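Local coordinates for L protein (CAS virus, PDB 5MV0) that probably serves as the cap-snatching endonuclease domain of a reptarenavirus polymerase, cleaving capped host RNA to supply primers for viral transcription, at residues T47-E50 with L51-R55; L37-S40 with A41-L44. One frame throughout, in Å; residues are numbered along the deposited sequence. Where two conformers were deposited one is given.

Contact 1. Residues T47-E50 with L51-R55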
ATOM      1  N   THR B  47      -6.533 -13.251   3.496  1.00 12.35           N
ATOM      2  CA  THR B  47      -5.812 -13.035   2.238  1.00 12.67           C
ATOM      3  C   THR B  47      -4.313 -12.849   2.473  1.00 15.92           C
ATOM      4  O   THR B  47      -3.493 -13.283   1.652  1.00 15.82           O
ATOM      5  CB  THR B  47      -6.383 -11.819   1.496  1.00 20.66           C
ATOM      6  OG1 THR B  47      -7.764 -12.043   1.198  1.00 17.68           O
ATOM      7  CG2 THR B  47      -5.663 -11.605   0.203  1.00 27.49           C
ATOM      8  N   ILE B  48      -3.939 -12.174   3.565  1.00 15.04           N
ATOM      9  CA  ILE B  48      -2.525 -12.047   3.924  1.00 17.41           C
ATOM     10  C   ILE B  48      -1.900 -13.430   4.138  1.00 20.15           C
ATOM     11  O   ILE B  48      -0.800 -13.732   3.643  1.00 15.89           O
ATOM     12  CB  ILE B  48      -2.379 -11.150   5.171  1.00 17.62           C
ATOM     13  CG1 ILE B  48      -2.836  -9.712   4.842  1.00 14.59           C
ATOM     14  CG2 ILE B  48      -0.946 -11.169   5.699  1.00 15.72           C
ATOM     15  CD1 ILE B  48      -2.969  -8.798   6.070  1.00 17.15           C
ATOM     16  N   HIS B  49      -2.593 -14.287   4.882  1.00 13.32           N
ATOM     17  CA  HIS B  49      -2.135 -15.662   5.070  1.00 17.99           C
ATOM     18  C   HIS B  49      -1.925 -16.372   3.733  1.00 21.37           C
ATOM     19  O   HIS B  49      -0.876 -16.994   3.510  1.00 18.31           O
ATOM     20  CB  HIS B  49      -3.147 -16.417   5.926  1.00 22.49           C
ATOM     21  CG  HIS B  49      -2.763 -17.829   6.226  1.00 19.63           C
ATOM     22  ND1 HIS B  49      -1.600 -18.161   6.888  1.00 17.93           N
ATOM     23  CD2 HIS B  49      -3.410 -18.995   5.986  1.00 20.67           C
ATOM     24  CE1 HIS B  49      -1.543 -19.474   7.037  1.00 22.04           C
ATOM     25  NE2 HIS B  49      -2.632 -20.003   6.503  1.00 20.06           N
ATOM     26  N   GLU B  50      -2.928 -16.313   2.838  1.00 15.76           N
ATOM     27  CA  GLU B  50      -2.802 -16.937   1.518  1.00 18.58           C
ATOM     28  C   GLU B  50      -1.605 -16.394   0.766  1.00 19.57           C
ATOM     29  O   GLU B  50      -0.844 -17.149   0.157  1.00 17.69           O
ATOM     30  CB  GLU B  50      -4.047 -16.691   0.661  1.00 15.89           C
ATOM     31  CG  GLU B  50      -5.336 -17.320   1.106  1.00 19.84           C
ATOM     32  CD  GLU B  50      -6.528 -16.710   0.347  1.00 21.69           C
ATOM     33  OE1 GLU B  50      -6.303 -15.927  -0.615  1.00 24.67           O
ATOM     34  OE2 GLU B  50      -7.681 -16.997   0.719  1.00 27.49           O
ATOM     35  N   LEU B  51      -1.460 -15.068   0.748  1.00 14.66           N
ATOM     36  CA  LEU B  51      -0.353 -14.441   0.029  1.00 19.18           C
ATOM     37  C   LEU B  51       0.995 -14.957   0.520  1.00 17.42           C
ATOM     38  O   LEU B  51       1.867 -15.321  -0.278  1.00 18.49           O
ATOM     39  CB  LEU B  51      -0.414 -12.920   0.192  1.00 16.17           C
ATOM     40  CG  LEU B  51       0.730 -12.162  -0.488  1.00 20.12           C
ATOM     41  CD1 LEU B  51       0.818 -12.589  -1.959  1.00 26.93           C
ATOM     42  CD2 LEU B  51       0.528 -10.660  -0.370  1.00 24.61           C
ATOM     43  N   ASN B  52       1.194 -14.972   1.833  1.00 17.34           N
ATOM     44  CA  ASN B  52       2.506 -15.341   2.339  1.00 19.45           C
ATOM     45  C   ASN B  52       2.771 -16.837   2.210  1.00 25.54           C
ATOM     46  O   ASN B  52       3.924 -17.240   2.012  1.00 22.39           O
ATOM     47  CB  ASN B  52       2.636 -14.839   3.765  1.00 16.25           C
ATOM     48  CG  ASN B  52       2.763 -13.319   3.805  1.00 20.42           C
ATOM     49  OD1 ASN B  52       3.464 -12.738   2.975  1.00 22.16           O
ATOM     50  ND2 ASN B  52       2.071 -12.674   4.733  1.00 14.40           N
ATOM     51  N   CYS B  53       1.733 -17.673   2.291  1.00 17.26           N
ATOM     52  CA  CYS B  53       1.923 -19.087   1.966  1.00 20.29           C
ATOM     53  C   CYS B  53       2.366 -19.249   0.519  1.00 23.93           C
ATOM     54  O   CYS B  53       3.281 -20.031   0.226  1.00 24.01           O
ATOM     55  CB  CYS B  53       0.643 -19.885   2.238  1.00 19.13           C
ATOM     56  SG  CYS B  53       0.237 -20.093   3.983  1.00 20.66           S
ATOM     57  N   CYS B  54       1.756 -18.488  -0.398  1.00 18.50           N
ATOM     58  CA  CYS B  54       2.156 -18.545  -1.801  1.00 20.79           C
ATOM     59  C   CYS B  54       3.598 -18.110  -1.979  1.00 28.64           C
ATOM     60  O   CYS B  54       4.370 -18.759  -2.691  1.00 24.11           O
ATOM     61  CB  CYS B  54       1.243 -17.674  -2.656  1.00 23.74           C
ATOM     62  SG  CYS B  54      -0.409 -18.336  -2.858  1.00 21.92           S
ATOM     63  N   ARG B  55       3.973 -16.988  -1.353  1.00 22.83           N
ATOM     64  CA  ARG B  55       5.354 -16.530  -1.429  1.00 24.85           C
ATOM     65  C   ARG B  55       6.321 -17.576  -0.890  1.00 22.11           C
ATOM     66  O   ARG B  55       7.371 -17.819  -1.493  1.00 25.05           O
ATOM     67  CB  ARG B  55       5.516 -15.223  -0.660  1.00 27.60           C
ATOM     68  CG  ARG B  55       4.666 -14.095  -1.193  1.00 30.26           C
ATOM     69  CD  ARG B  55       5.521 -12.890  -1.447  1.00 32.02           C
ATOM     70  NE  ARG B  55       4.775 -11.783  -2.025  1.00 33.21           N
ATOM     71  CZ  ARG B  55       4.610 -10.622  -1.408  1.00 31.04           C
ATOM     72  NH1 ARG B  55       5.131 -10.456  -0.202  1.00 32.13           N
ATOM     73  NH2 ARG B  55       3.936  -9.633  -1.989  1.00 30.94           N
TER
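T47, I48, H49 and E50 offer their carbonyl oxygens to the amides of L51, N52, C53 and C54, four successive i to i+4 bonds of a regular alpha-helix; the first, L51 N to T47 O, measures 2.9 Å. On one side of this turn C53 places its sulfur over a face of the H49 imidazole, a sulfur-aromatic contact in which C53 SG sits 3.9 Å from the H49 ring centroid, 22° off the normal and displaced toward the rim at CE1. The two first torsions bring this about: CG of H49 lies opposite the backbone N (chi1 -178°), while SG of C53 folds back beside its own (chi1 -71°). The imidazole is also held at both nitrogens, ND1 by R149 N and NE2, weakly, by S105 O, which limits its rotation. In this PD-(D/E)XK nuclease fold the helix packs against the central mixed sheet, with H49 and C53 resting on strand 98-106. I48 and N52 run side by side, N52 ND2 lying 3.5 Å from I48 CG2, and the amide uses ND2 to reach R149 O. E50, extended beyond CG, reaches H61 NE2 with OE1; its OE2 comes close to D88 OD1, and nucleases of this fold commonly gather acidic side chains to bind metal. The methyl CD2 of L51 lies over the R55 guanidinium, whose NH1 forms a salt bridge with E21.

Contact 2. Residues L37-S40 with A41-L44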
ATOM      1  N   LEU B  37     -16.695  -2.739   7.030  1.00 13.24           N
ATOM      2  CA  LEU B  37     -15.264  -2.623   7.286  1.00 13.45           C
ATOM      3  C   LEU B  37     -14.751  -3.811   8.084  1.00 14.91           C
ATOM      4  O   LEU B  37     -13.664  -4.343   7.803  1.00 15.50           O
ATOM      5  CB  LEU B  37     -14.976  -1.323   8.032  1.00 16.33           C
ATOM      6  CG  LEU B  37     -13.492  -1.045   8.298  1.00 15.49           C
ATOM      7  CD1 LEU B  37     -12.768  -0.723   6.997  1.00 15.51           C
ATOM      8  CD2 LEU B  37     -13.337   0.080   9.289  1.00 22.44           C
ATOM      9  N   ALA B  38     -15.513  -4.239   9.095  1.00 13.82           N
ATOM     10  CA  ALA B  38     -15.084  -5.386   9.890  1.00 17.37           C
ATOM     11  C   ALA B  38     -14.944  -6.627   9.023  1.00 17.17           C
ATOM     12  O   ALA B  38     -13.982  -7.392   9.176  1.00 15.39           O
ATOM     13  CB  ALA B  38     -16.059  -5.651  11.047  1.00 15.41           C
ATOM     14  N   MET B  39     -15.888  -6.846   8.095  1.00 13.91           N
ATOM     15  CA  MET B  39     -15.791  -8.047   7.266  1.00 14.44           C
ATOM     16  C   MET B  39     -14.629  -7.946   6.285  1.00 15.51           C
ATOM     17  O   MET B  39     -13.964  -8.951   5.994  1.00 13.98           O
ATOM     18  CB  MET B  39     -17.117  -8.303   6.533  1.00 18.82           C
ATOM     19  CG  MET B  39     -18.319  -8.648   7.462  1.00 15.00           C
ATOM     20  SD  MET B  39     -17.955  -9.694   8.910  1.00 19.01           S
ATOM     21  CE  MET B  39     -17.515 -11.251   8.128  1.00 17.16           C
ATOM     22  N   SER B  40     -14.344  -6.746   5.782  1.00 14.09           N
ATOM     23  CA  SER B  40     -13.180  -6.579   4.915  1.00 13.37           C
ATOM     24  C   SER B  40     -11.885  -6.866   5.675  1.00 13.39           C
ATOM     25  O   SER B  40     -10.962  -7.486   5.133  1.00 14.48           O
ATOM     26  CB  SER B  40     -13.176  -5.165   4.319  1.00 16.84           C
ATOM     27  OG  SER B  40     -11.928  -4.889   3.698  1.00 24.10           O
ATOM     28  N   ALA B  41     -11.807  -6.443   6.935  1.00 12.12           N
ATOM     29  CA  ALA B  41     -10.631  -6.729   7.751  1.00 15.72           C
ATOM     30  C   ALA B  41     -10.446  -8.225   7.956  1.00 16.95           C
ATOM     31  O   ALA B  41      -9.325  -8.739   7.862  1.00 15.22           O
ATOM     32  CB  ALA B  41     -10.763  -6.020   9.096  1.00 12.63           C
ATOM     33  N   ILE B  42     -11.542  -8.943   8.230  1.00 13.89           N
ATOM     34  CA  ILE B  42     -11.475 -10.393   8.397  1.00 13.23           C
ATOM     35  C   ILE B  42     -11.045 -11.068   7.101  1.00 12.18           C
ATOM     36  O   ILE B  42     -10.202 -11.978   7.108  1.00 13.19           O
ATOM     37  CB  ILE B  42     -12.831 -10.917   8.907  1.00 15.84           C
ATOM     38  CG1 ILE B  42     -13.056 -10.419  10.335  1.00 16.39           C
ATOM     39  CG2 ILE B  42     -12.921 -12.461   8.786  1.00 16.72           C
ATOM     40  CD1 ILE B  42     -14.525 -10.486  10.795  1.00 19.81           C
ATOM     41  N   ARG B  43     -11.648 -10.592   6.051  1.00 12.62           N
ATOM     42  CA  ARG B  43     -11.134 -11.183   4.690  0.54 17.30           C
ATOM     43  C   ARG B  43      -9.589 -10.873   4.369  1.00 16.01           C
ATOM     44  O   ARG B  43      -8.760 -11.708   3.979  1.00 13.01           O
ATOM     45  CB  ARG B  43     -11.987 -10.657   3.536  0.54 17.05           C
ATOM     46  CG  ARG B  43     -11.568 -11.229   2.179  0.54 20.17           C
ATOM     47  CD  ARG B  43     -11.616 -10.165   1.096  0.54 24.91           C
ATOM     48  NE  ARG B  43     -11.350  -8.876   1.704  0.54 29.46           N
ATOM     49  CZ  ARG B  43     -10.145  -8.351   1.872  0.54 24.95           C
ATOM     50  NH1 ARG B  43      -9.048  -8.994   1.428  0.54 13.22           N
ATOM     51  NH2 ARG B  43     -10.059  -7.177   2.475  0.54 10.97           N
ATOM     52  N   LEU B  44      -9.226  -9.664   4.783  1.00 14.02           N
ATOM     53  CA  LEU B  44      -7.824  -9.296   4.574  1.00 14.75           C
ATOM     54  C   LEU B  44      -6.890 -10.171   5.404  1.00 13.10           C
ATOM     55  O   LEU B  44      -5.821 -10.588   4.935  1.00 14.52           O
ATOM     56  CB  LEU B  44      -7.629  -7.820   4.912  1.00 10.25           C
ATOM     57  CG  LEU B  44      -6.240  -7.213   4.653  1.00 16.04           C
ATOM     58  CD1 LEU B  44      -5.866  -7.327   3.172  1.00 12.67           C
ATOM     59  CD2 LEU B  44      -6.169  -5.753   5.157  1.00 15.98           C
TER
HETATM   60  O   HOH W   1     -12.769  -6.352   1.061  1.00 29.57           O
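The hydroxyl S40 OG has three polar partners: R43 NH2 donates to it at 3.2 Å, a water donates at 3.1 Å from S40 OG, and S40 OG itself donates to S29 O, in the loop before the helix. The serine-arginine pair is an i to i+3 side-chain link on helix 34-57, which here lies among helices 4-20, 155-170 and 181-192 of the PD-(D/E)XK nuclease domain. S40 OG approaches the guanidinium at its edge, 2° out of plane, and a bend at chi3 of R43 (30°) brings NH2 back to the serine. The same water bridges the pair by also accepting, weakly, from R43 NE. R43 was modelled in two conformers, and both the direct bond and the water bridge are described for one of them, so they remain tentative. S40 O serves the backbone instead, taking L44 N at 2.8 Å. L37 packs on helix 4-20. I42 touches S165 and L169 of helix 155-170 and E183 and L187 of helix 181-192. M39, bent at chi2 and chi3 and lying against W178 and I179, curls alongside I42 until its sulfur SD rests 4.0 Å from the I42 methyl CD1.

Overall arrangement
Both contacts belong to helix 34-57, and contact 2 comes first along the chain, so the pair illustrates how one long helix changes environment over its length. Their centres are about 16 Å apart. Segment 37-44 lies among helices 4-20, 155-170 and 181-192; segment 47-55 faces strands 60-61 and 98-106 of the mixed sheet. Between them they reveal the helix spanning the cap-snatching domain from its helical part to its sheet. The helix backbone runs on from one to the other, and T47 OG1 of contact 1 also hydrogen-bonds R43 O of contact 2.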